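Local coordinates for protein endo-beta-1,4-glucanase (cellulase B) (Bacillus halodurans, PDB 4V2X) that cleaves beta-1,4-linked glucans as a three-module family 5 glycoside hydrolase whose CBM46 module contributes to breakdown of xyloglucan and mixed-linkage beta-glucans, at residues D133-Q137 with H182-Y186; N394-Q400 with F475-R481; N518-Q522 with A548-V553. One frame throughout, in Å; residues are numbered along the deposited sequence. Where two conformers were deposited one is given.

The three contacts follow one another along the chain, each closing before the next opens, and they illustrate how a multi-modular enzyme is built from modules that follow one another along the chain. Contact 1 joins helix 126-141 of the family 5 catalytic barrel to the end of helix 165-183 and the turn after it. Contact 2 pairs strands 395-399 and 473-480 in the Ig-like module. Contact 3 sets a loop against helix 547-551 in the CBM46 module. The centre of contact 1 lies about 53 Å from that of contact 2 and 49 Å from that of contact 3, whereas the centres of contacts 2 and 3 are about 32 Å apart. Each lies within a different module, and none touches another.

Contact 1: D133-Q137 with H182-Y186; sequences DQVVQ and HFKDY
NE2 of H182 donates a His-carboxylate hydrogen bond to OD2 of D133 (3.1 Å), though this oxygen is modelled too close to OH of Y186 for its place to be sure. The carboxylate meets the imidazole at its edge, near the ring plane, with its own plane turned 85° to it. With CG opposite its backbone N (chi1 -179°), D133 carries the acid across to the second segment. A tentative bond runs from NE2 of Q137, ending an extended chain, to OH of Y186 (3.2 Å); that hydroxyl and OD2 of D133 sit closer than two such atoms can. Next to them along the helix, V136 lays CG1 against CE2 of Y186 at 4.1 Å. Within 182-186, CD2 of H182 lies over the centre of the F183 ring, and CD1 of F183 over that of the Y186 ring. A type I turn from F183 to Y186 brings the tyrosine back toward helix 126-141, and R236 binds its carbonyl O. In the (beta/alpha)8 barrel, helix 126-141 thus meets the C-terminal end of helix 165-183 and the following turn outside strands 145-149 and 190-193, V136 and F183 both resting on I148 and L190.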
# COMPACT_ATOMS: atom_id res chain seq x y z
N ASP A 133 17.40 -29.62 -10.05
CA ASP A 133 18.72 -29.41 -9.48
C ASP A 133 19.85 -29.74 -10.47
O ASP A 133 20.82 -28.98 -10.60
CB ASP A 133 18.85 -30.30 -8.24
CG ASP A 133 20.17 -30.15 -7.56
OD1 ASP A 133 21.13 -30.83 -7.97
OD2 ASP A 133 20.23 -29.37 -6.60
N GLN A 134 19.74 -30.87 -11.16
CA GLN A 134 20.76 -31.28 -12.12
C GLN A 134 20.95 -30.21 -13.20
O GLN A 134 22.07 -29.89 -13.58
CB GLN A 134 20.38 -32.61 -12.75
CG GLN A 134 21.34 -33.14 -13.81
CD GLN A 134 22.73 -33.43 -13.27
OE1 GLN A 134 23.06 -34.58 -12.96
NE2 GLN A 134 23.56 -32.40 -13.17
N VAL A 135 19.84 -29.65 -13.66
CA VAL A 135 19.92 -28.62 -14.70
C VAL A 135 20.52 -27.33 -14.15
O VAL A 135 21.34 -26.69 -14.80
CB VAL A 135 18.55 -28.39 -15.35
CG1 VAL A 135 18.66 -27.32 -16.42
CG2 VAL A 135 18.02 -29.69 -15.95
N VAL A 136 20.15 -26.95 -12.92
CA VAL A 136 20.76 -25.81 -12.26
C VAL A 136 22.28 -25.99 -12.19
O VAL A 136 23.03 -25.08 -12.53
CB VAL A 136 20.17 -25.58 -10.84
CG1 VAL A 136 21.00 -24.56 -10.06
CG2 VAL A 136 18.73 -25.11 -10.94
N GLN A 137 22.72 -27.18 -11.76
CA GLN A 137 24.15 -27.48 -11.65
C GLN A 137 24.86 -27.40 -12.99
O GLN A 137 25.96 -26.84 -13.08
CB GLN A 137 24.38 -28.86 -11.04
CG GLN A 137 24.00 -28.95 -9.57
CD GLN A 137 24.29 -30.31 -8.97
OE1 GLN A 137 25.19 -31.02 -9.41
NE2 GLN A 137 23.53 -30.68 -7.95
N HIS A 182 16.95 -26.20 0.44
CA HIS A 182 17.62 -27.07 -0.53
C HIS A 182 18.80 -26.37 -1.21
O HIS A 182 19.87 -26.96 -1.33
CB HIS A 182 16.63 -27.56 -1.61
CG HIS A 182 17.22 -28.54 -2.57
ND1 HIS A 182 17.33 -29.89 -2.28
CD2 HIS A 182 17.74 -28.38 -3.81
CE1 HIS A 182 17.89 -30.51 -3.31
NE2 HIS A 182 18.15 -29.61 -4.25
N PHE A 183 18.60 -25.13 -1.63
CA PHE A 183 19.61 -24.42 -2.42
C PHE A 183 20.51 -23.47 -1.61
O PHE A 183 21.31 -22.75 -2.20
CB PHE A 183 18.92 -23.65 -3.56
CG PHE A 183 18.39 -24.53 -4.65
CD1 PHE A 183 19.27 -25.23 -5.47
CD2 PHE A 183 17.02 -24.65 -4.88
CE1 PHE A 183 18.79 -26.05 -6.49
CE2 PHE A 183 16.54 -25.46 -5.90
CZ PHE A 183 17.43 -26.16 -6.70
N LYS A 184 20.40 -23.48 -0.28
CA LYS A 184 21.04 -22.45 0.54
C LYS A 184 22.55 -22.32 0.34
O LYS A 184 23.09 -21.21 0.42
CB LYS A 184 20.72 -22.64 2.03
CG LYS A 184 21.32 -23.87 2.68
CD LYS A 184 20.77 -24.03 4.09
CE LYS A 184 21.07 -25.42 4.65
NZ LYS A 184 22.53 -25.69 4.68
N ASP A 185 23.23 -23.44 0.08
CA ASP A 185 24.69 -23.42 -0.07
C ASP A 185 25.17 -23.29 -1.52
O ASP A 185 26.37 -23.32 -1.78
CB ASP A 185 25.30 -24.67 0.59
CG ASP A 185 25.12 -24.68 2.09
OD1 ASP A 185 25.33 -23.64 2.73
OD2 ASP A 185 24.75 -25.74 2.63
N TYR A 186 24.24 -23.13 -2.45
CA TYR A 186 24.59 -22.95 -3.87
C TYR A 186 25.22 -21.58 -4.10
O TYR A 186 24.93 -20.64 -3.37
CB TYR A 186 23.36 -23.10 -4.76
CG TYR A 186 23.04 -24.54 -5.08
CD1 TYR A 186 22.82 -25.47 -4.06
CD2 TYR A 186 22.95 -24.97 -6.39
CE1 TYR A 186 22.54 -26.79 -4.36
CE2 TYR A 186 22.66 -26.29 -6.70
CZ TYR A 186 22.45 -27.19 -5.67
OH TYR A 186 22.18 -28.50 -5.98

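Contact 2: N394-Q400 with F475-R481; sequences NFIYLKQ and FRVNTYR
The carbonyl oxygen of N478 is approached by two donors from the neighbouring strand: the backbone N of L398 at 2.7 Å and, in a weaker C-H...O contact, Y397 CA, which lies 3.4 Å from N478 O. The same scheme repeats along the pair. I396 N donates to R476 O and Q400 N to Y480 O, while R476, N478 and Y480 return bonds to the carbonyls of N394, I396 and L398. Six backbone bonds in all bind the two strands in parallel register, their axes 14° apart.

On one face the aromatic groups carry the packing. Y480 takes the first torsion that sets CG between the backbone N and carbonyl carbon (chi1 76°), which folds its ring over the partner strand. CA of K399 sits over the face of this ring, 4.0 Å from its centroid, and K399 CD packs on Y480 CE2 at 3.5 Å. The edge of Y397 turns toward the same ring in an offset edge-to-face pair, planes at 90°, and CE1 of Y397 also rests 3.7 Å from CB of N478. At the far end, a water bridges OE1 of Q400 (2.6 Å) and NE of R481, while NE2 of Q400 binds the carbonyl of G455.

The other face looks inward. L398 CD1 meets V477 CG1 at 3.8 Å, and I396 CD1 packs on CB of F475; helix 445-452 and strand 407-412 cover these groups. Strand 390-391 pairs in one sheet and 395-399 then crosses to the other, where it lies parallel to the module's last strand, 473-480. This switch is consistent with the A-A' arrangement of immunoglobulin-like sandwiches, in which A' runs parallel to G.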
# COMPACT_ATOMS: atom_id res chain seq x y z
N ASN A 394 11.85 -6.50 -46.06
CA ASN A 394 12.84 -7.53 -46.41
C ASN A 394 12.48 -8.22 -47.72
O ASN A 394 12.74 -9.41 -47.90
CB ASN A 394 12.97 -8.55 -45.28
CG ASN A 394 11.76 -9.45 -45.16
OD1 ASN A 394 10.63 -9.00 -45.34
ND2 ASN A 394 11.99 -10.73 -44.89
N PHE A 395 11.89 -7.48 -48.65
CA PHE A 395 11.49 -8.07 -49.93
C PHE A 395 11.47 -7.03 -51.02
O PHE A 395 11.35 -5.84 -50.76
CB PHE A 395 10.12 -8.75 -49.82
CG PHE A 395 9.02 -7.87 -49.26
CD1 PHE A 395 8.45 -6.86 -50.03
CD2 PHE A 395 8.56 -8.05 -47.97
CE1 PHE A 395 7.46 -6.05 -49.52
CE2 PHE A 395 7.55 -7.24 -47.45
CZ PHE A 395 7.01 -6.23 -48.22
N ILE A 396 11.59 -7.52 -52.25
CA ILE A 396 11.39 -6.72 -53.45
C ILE A 396 10.49 -7.54 -54.37
O ILE A 396 10.87 -8.64 -54.77
CB ILE A 396 12.72 -6.41 -54.16
CG1 ILE A 396 13.60 -5.52 -53.27
CG2 ILE A 396 12.48 -5.75 -55.51
CD1 ILE A 396 15.04 -5.41 -53.74
N TYR A 397 9.30 -7.03 -54.65
CA TYR A 397 8.33 -7.74 -55.48
C TYR A 397 8.41 -7.31 -56.93
O TYR A 397 8.52 -6.12 -57.23
CB TYR A 397 6.92 -7.52 -54.96
CG TYR A 397 6.49 -8.48 -53.88
CD1 TYR A 397 6.07 -9.76 -54.19
CD2 TYR A 397 6.48 -8.09 -52.55
CE1 TYR A 397 5.66 -10.65 -53.21
CE2 TYR A 397 6.07 -8.97 -51.55
CZ TYR A 397 5.66 -10.24 -51.88
OH TYR A 397 5.25 -11.11 -50.91
N LEU A 398 8.34 -8.29 -57.83
CA LEU A 398 8.32 -8.06 -59.27
C LEU A 398 7.06 -8.69 -59.86
O LEU A 398 6.84 -9.88 -59.70
CB LEU A 398 9.55 -8.71 -59.90
CG LEU A 398 10.91 -8.32 -59.30
CD1 LEU A 398 12.01 -9.17 -59.89
CD2 LEU A 398 11.18 -6.84 -59.53
N LYS A 399 6.26 -7.89 -60.56
CA LYS A 399 5.03 -8.39 -61.18
C LYS A 399 5.40 -9.20 -62.42
O LYS A 399 6.01 -8.68 -63.35
CB LYS A 399 4.10 -7.23 -61.54
CG LYS A 399 2.77 -7.65 -62.17
CD LYS A 399 1.70 -7.93 -61.13
CE LYS A 399 0.32 -7.98 -61.77
NZ LYS A 399 -0.14 -6.65 -62.26
N GLN A 400 5.02 -10.48 -62.43
CA GLN A 400 5.31 -11.35 -63.56
C GLN A 400 4.66 -10.76 -64.81
O GLN A 400 3.51 -10.34 -64.77
CB GLN A 400 4.77 -12.76 -63.31
CG GLN A 400 5.30 -13.82 -64.26
CD GLN A 400 4.48 -15.09 -64.19
OE1 GLN A 400 3.27 -15.05 -64.29
NE2 GLN A 400 5.15 -16.23 -64.00
N PHE A 475 17.05 -8.89 -48.68
CA PHE A 475 15.86 -8.64 -49.49
C PHE A 475 15.53 -9.87 -50.31
O PHE A 475 16.30 -10.25 -51.21
CB PHE A 475 16.07 -7.48 -50.45
CG PHE A 475 16.33 -6.16 -49.79
CD1 PHE A 475 15.28 -5.39 -49.30
CD2 PHE A 475 17.62 -5.66 -49.70
CE1 PHE A 475 15.52 -4.17 -48.69
CE2 PHE A 475 17.87 -4.44 -49.11
CZ PHE A 475 16.82 -3.69 -48.60
N ARG A 476 14.38 -10.48 -50.03
CA ARG A 476 13.91 -11.61 -50.82
C ARG A 476 13.32 -11.05 -52.11
O ARG A 476 12.44 -10.17 -52.06
CB ARG A 476 12.87 -12.41 -50.05
CG ARG A 476 13.42 -13.02 -48.77
CD ARG A 476 12.31 -13.59 -47.89
NE ARG A 476 11.75 -14.80 -48.48
CZ ARG A 476 12.32 -15.99 -48.43
NH1 ARG A 476 13.48 -16.13 -47.80
NH2 ARG A 476 11.75 -17.04 -49.00
N VAL A 477 13.81 -11.53 -53.25
CA VAL A 477 13.33 -11.05 -54.54
C VAL A 477 12.25 -12.03 -55.01
O VAL A 477 12.53 -13.20 -55.27
CB VAL A 477 14.47 -10.94 -55.58
CG1 VAL A 477 13.92 -10.53 -56.94
CG2 VAL A 477 15.52 -9.95 -55.09
N ASN A 478 11.01 -11.53 -55.10
CA ASN A 478 9.83 -12.35 -55.31
C ASN A 478 9.09 -11.96 -56.58
O ASN A 478 8.80 -10.79 -56.79
CB ASN A 478 8.86 -12.18 -54.14
CG ASN A 478 9.48 -12.56 -52.81
OD1 ASN A 478 10.33 -13.44 -52.74
ND2 ASN A 478 9.06 -11.88 -51.74
N THR A 479 8.78 -12.95 -57.42
CA THR A 479 7.93 -12.71 -58.57
C THR A 479 6.51 -13.11 -58.21
O THR A 479 6.29 -14.17 -57.62
CB THR A 479 8.40 -13.51 -59.79
OG1 THR A 479 9.73 -13.10 -60.13
CG2 THR A 479 7.48 -13.28 -60.97
N TYR A 480 5.54 -12.26 -58.55
CA TYR A 480 4.14 -12.52 -58.23
C TYR A 480 3.21 -12.19 -59.40
O TYR A 480 3.56 -11.44 -60.32
CB TYR A 480 3.73 -11.70 -57.00
CG TYR A 480 3.49 -10.23 -57.28
CD1 TYR A 480 4.57 -9.35 -57.41
CD2 TYR A 480 2.21 -9.72 -57.44
CE1 TYR A 480 4.36 -8.01 -57.68
CE2 TYR A 480 2.00 -8.38 -57.70
CZ TYR A 480 3.09 -7.52 -57.82
OH TYR A 480 2.89 -6.18 -58.08
N ARG A 481 2.02 -12.80 -59.36
CA ARG A 481 0.88 -12.39 -60.16
C ARG A 481 -0.28 -12.14 -59.21
O ARG A 481 -0.23 -12.53 -58.04
CB ARG A 481 0.44 -13.47 -61.14
CG ARG A 481 1.53 -14.36 -61.66
CD ARG A 481 0.94 -15.47 -62.51
NE ARG A 481 0.15 -14.93 -63.62
CZ ARG A 481 -1.10 -15.28 -63.92
NH1 ARG A 481 -1.74 -16.21 -63.22
NH2 ARG A 481 -1.70 -14.71 -64.95
O HOH W 1 1.94 -13.59 -65.94

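Contact 3: N518-Q522 with A548-V553; sequences NAGPQ and AFFREV
G520 and E552 bring their backbones to 4.6 Å between CA atoms where helix 547-551 gives way to loop, and the G520 N-H reaches E552 O only weakly, at 3.2 Å and 121°. A water reinforces the link by accepting from G520 N and donating to E552 O at 2.7 Å. The positive phi of G520 (87°) turns the loop here, and with no side chain its CA can lie close to the helix end. CG2 of V553 packs on that CA at 3.8 Å and also covers one face of the F549 ring. Within the CBM46 module, the loop between strands 506-513 and 534-537 is in this way laid over the helix that precedes strand 556-564. P521 follows, its side chain crossing that of F549 at about a right angle, with CD 3.8 Å from CD1 of the phenylalanine. On the other flank of the proline, E552 extends its chain so that OE2 comes 3.3 Å from P521 CB. Its second carboxylate oxygen, OE1, accepts from a water at 2.7 Å; that water in turn takes the N-H of Q522. Farther out, NZ of K528 binds the carbonyls of A519 and P521, while F549 reaches inward to A511 and I574 on the antiparallel sheet.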
# COMPACT_ATOMS: atom_id res chain seq x y z
N ASN A 518 -18.20 -4.35 -38.40
CA ASN A 518 -17.16 -5.37 -38.50
C ASN A 518 -17.68 -6.74 -38.10
O ASN A 518 -18.53 -6.84 -37.21
CB ASN A 518 -15.97 -4.99 -37.64
CG ASN A 518 -15.41 -3.63 -37.98
OD1 ASN A 518 -15.33 -3.26 -39.16
ND2 ASN A 518 -15.04 -2.87 -36.97
N ALA A 519 -17.16 -7.78 -38.74
CA ALA A 519 -17.59 -9.15 -38.52
C ALA A 519 -16.49 -9.95 -37.83
O ALA A 519 -15.30 -9.65 -37.96
CB ALA A 519 -17.97 -9.80 -39.84
N GLY A 520 -16.90 -10.98 -37.10
CA GLY A 520 -15.94 -11.91 -36.51
C GLY A 520 -15.42 -11.46 -35.16
O GLY A 520 -15.93 -10.50 -34.57
N PRO A 521 -14.42 -12.19 -34.63
CA PRO A 521 -13.85 -11.88 -33.33
C PRO A 521 -13.24 -10.48 -33.29
O PRO A 521 -12.79 -9.97 -34.33
CB PRO A 521 -12.77 -12.95 -33.15
CG PRO A 521 -13.11 -14.03 -34.11
CD PRO A 521 -13.80 -13.37 -35.25
N GLN A 522 -13.23 -9.88 -32.10
CA GLN A 522 -12.64 -8.56 -31.87
C GLN A 522 -13.17 -7.56 -32.89
O GLN A 522 -12.43 -7.01 -33.71
CB GLN A 522 -11.11 -8.66 -31.92
CG GLN A 522 -10.51 -9.67 -30.94
CD GLN A 522 -10.65 -9.29 -29.48
OE1 GLN A 522 -10.76 -8.11 -29.14
NE2 GLN A 522 -10.62 -10.29 -28.61
N ALA A 548 -13.25 -20.67 -34.98
CA ALA A 548 -13.28 -19.56 -34.02
C ALA A 548 -13.76 -18.27 -34.67
O ALA A 548 -14.45 -17.47 -34.04
CB ALA A 548 -11.91 -19.36 -33.40
N PHE A 549 -13.37 -18.06 -35.92
CA PHE A 549 -13.88 -16.92 -36.69
C PHE A 549 -15.40 -17.01 -36.81
O PHE A 549 -16.11 -16.07 -36.45
CB PHE A 549 -13.24 -16.88 -38.08
CG PHE A 549 -13.87 -15.88 -39.02
CD1 PHE A 549 -13.64 -14.52 -38.87
CD2 PHE A 549 -14.63 -16.31 -40.10
CE1 PHE A 549 -14.19 -13.60 -39.76
CE2 PHE A 549 -15.18 -15.40 -41.00
CZ PHE A 549 -14.95 -14.04 -40.83
N PHE A 550 -15.89 -18.14 -37.30
CA PHE A 550 -17.32 -18.30 -37.53
C PHE A 550 -18.17 -18.27 -36.26
O PHE A 550 -19.34 -17.88 -36.31
CB PHE A 550 -17.59 -19.57 -38.34
CG PHE A 550 -17.16 -19.46 -39.77
CD1 PHE A 550 -17.79 -18.57 -40.63
CD2 PHE A 550 -16.14 -20.25 -40.26
CE1 PHE A 550 -17.40 -18.46 -41.95
CE2 PHE A 550 -15.75 -20.15 -41.59
CZ PHE A 550 -16.38 -19.26 -42.43
N ARG A 551 -17.60 -18.65 -35.12
CA ARG A 551 -18.32 -18.58 -33.85
C ARG A 551 -18.79 -17.15 -33.53
O ARG A 551 -19.77 -16.97 -32.81
CB ARG A 551 -17.48 -19.11 -32.69
CG ARG A 551 -17.52 -20.62 -32.53
CD ARG A 551 -17.17 -21.06 -31.12
NE ARG A 551 -15.79 -20.72 -30.76
CZ ARG A 551 -14.72 -21.43 -31.10
NH1 ARG A 551 -14.82 -22.54 -31.83
NH2 ARG A 551 -13.52 -21.02 -30.70
N GLU A 552 -18.10 -16.16 -34.08
CA GLU A 552 -18.46 -14.76 -33.86
C GLU A 552 -18.89 -14.06 -35.15
O GLU A 552 -18.70 -12.85 -35.30
CB GLU A 552 -17.29 -14.05 -33.18
CG GLU A 552 -16.96 -14.68 -31.84
CD GLU A 552 -15.92 -13.90 -31.05
OE1 GLU A 552 -16.24 -12.80 -30.57
OE2 GLU A 552 -14.79 -14.41 -30.92
N VAL A 553 -19.49 -14.82 -36.06
CA VAL A 553 -20.10 -14.28 -37.26
C VAL A 553 -21.57 -14.67 -37.26
O VAL A 553 -21.91 -15.85 -37.14
CB VAL A 553 -19.41 -14.81 -38.53
CG1 VAL A 553 -20.13 -14.33 -39.78
CG2 VAL A 553 -17.94 -14.39 -38.55
O HOH W 2 -19.69 -10.42 -35.84
O HOH W 3 -14.40 -11.03 -29.80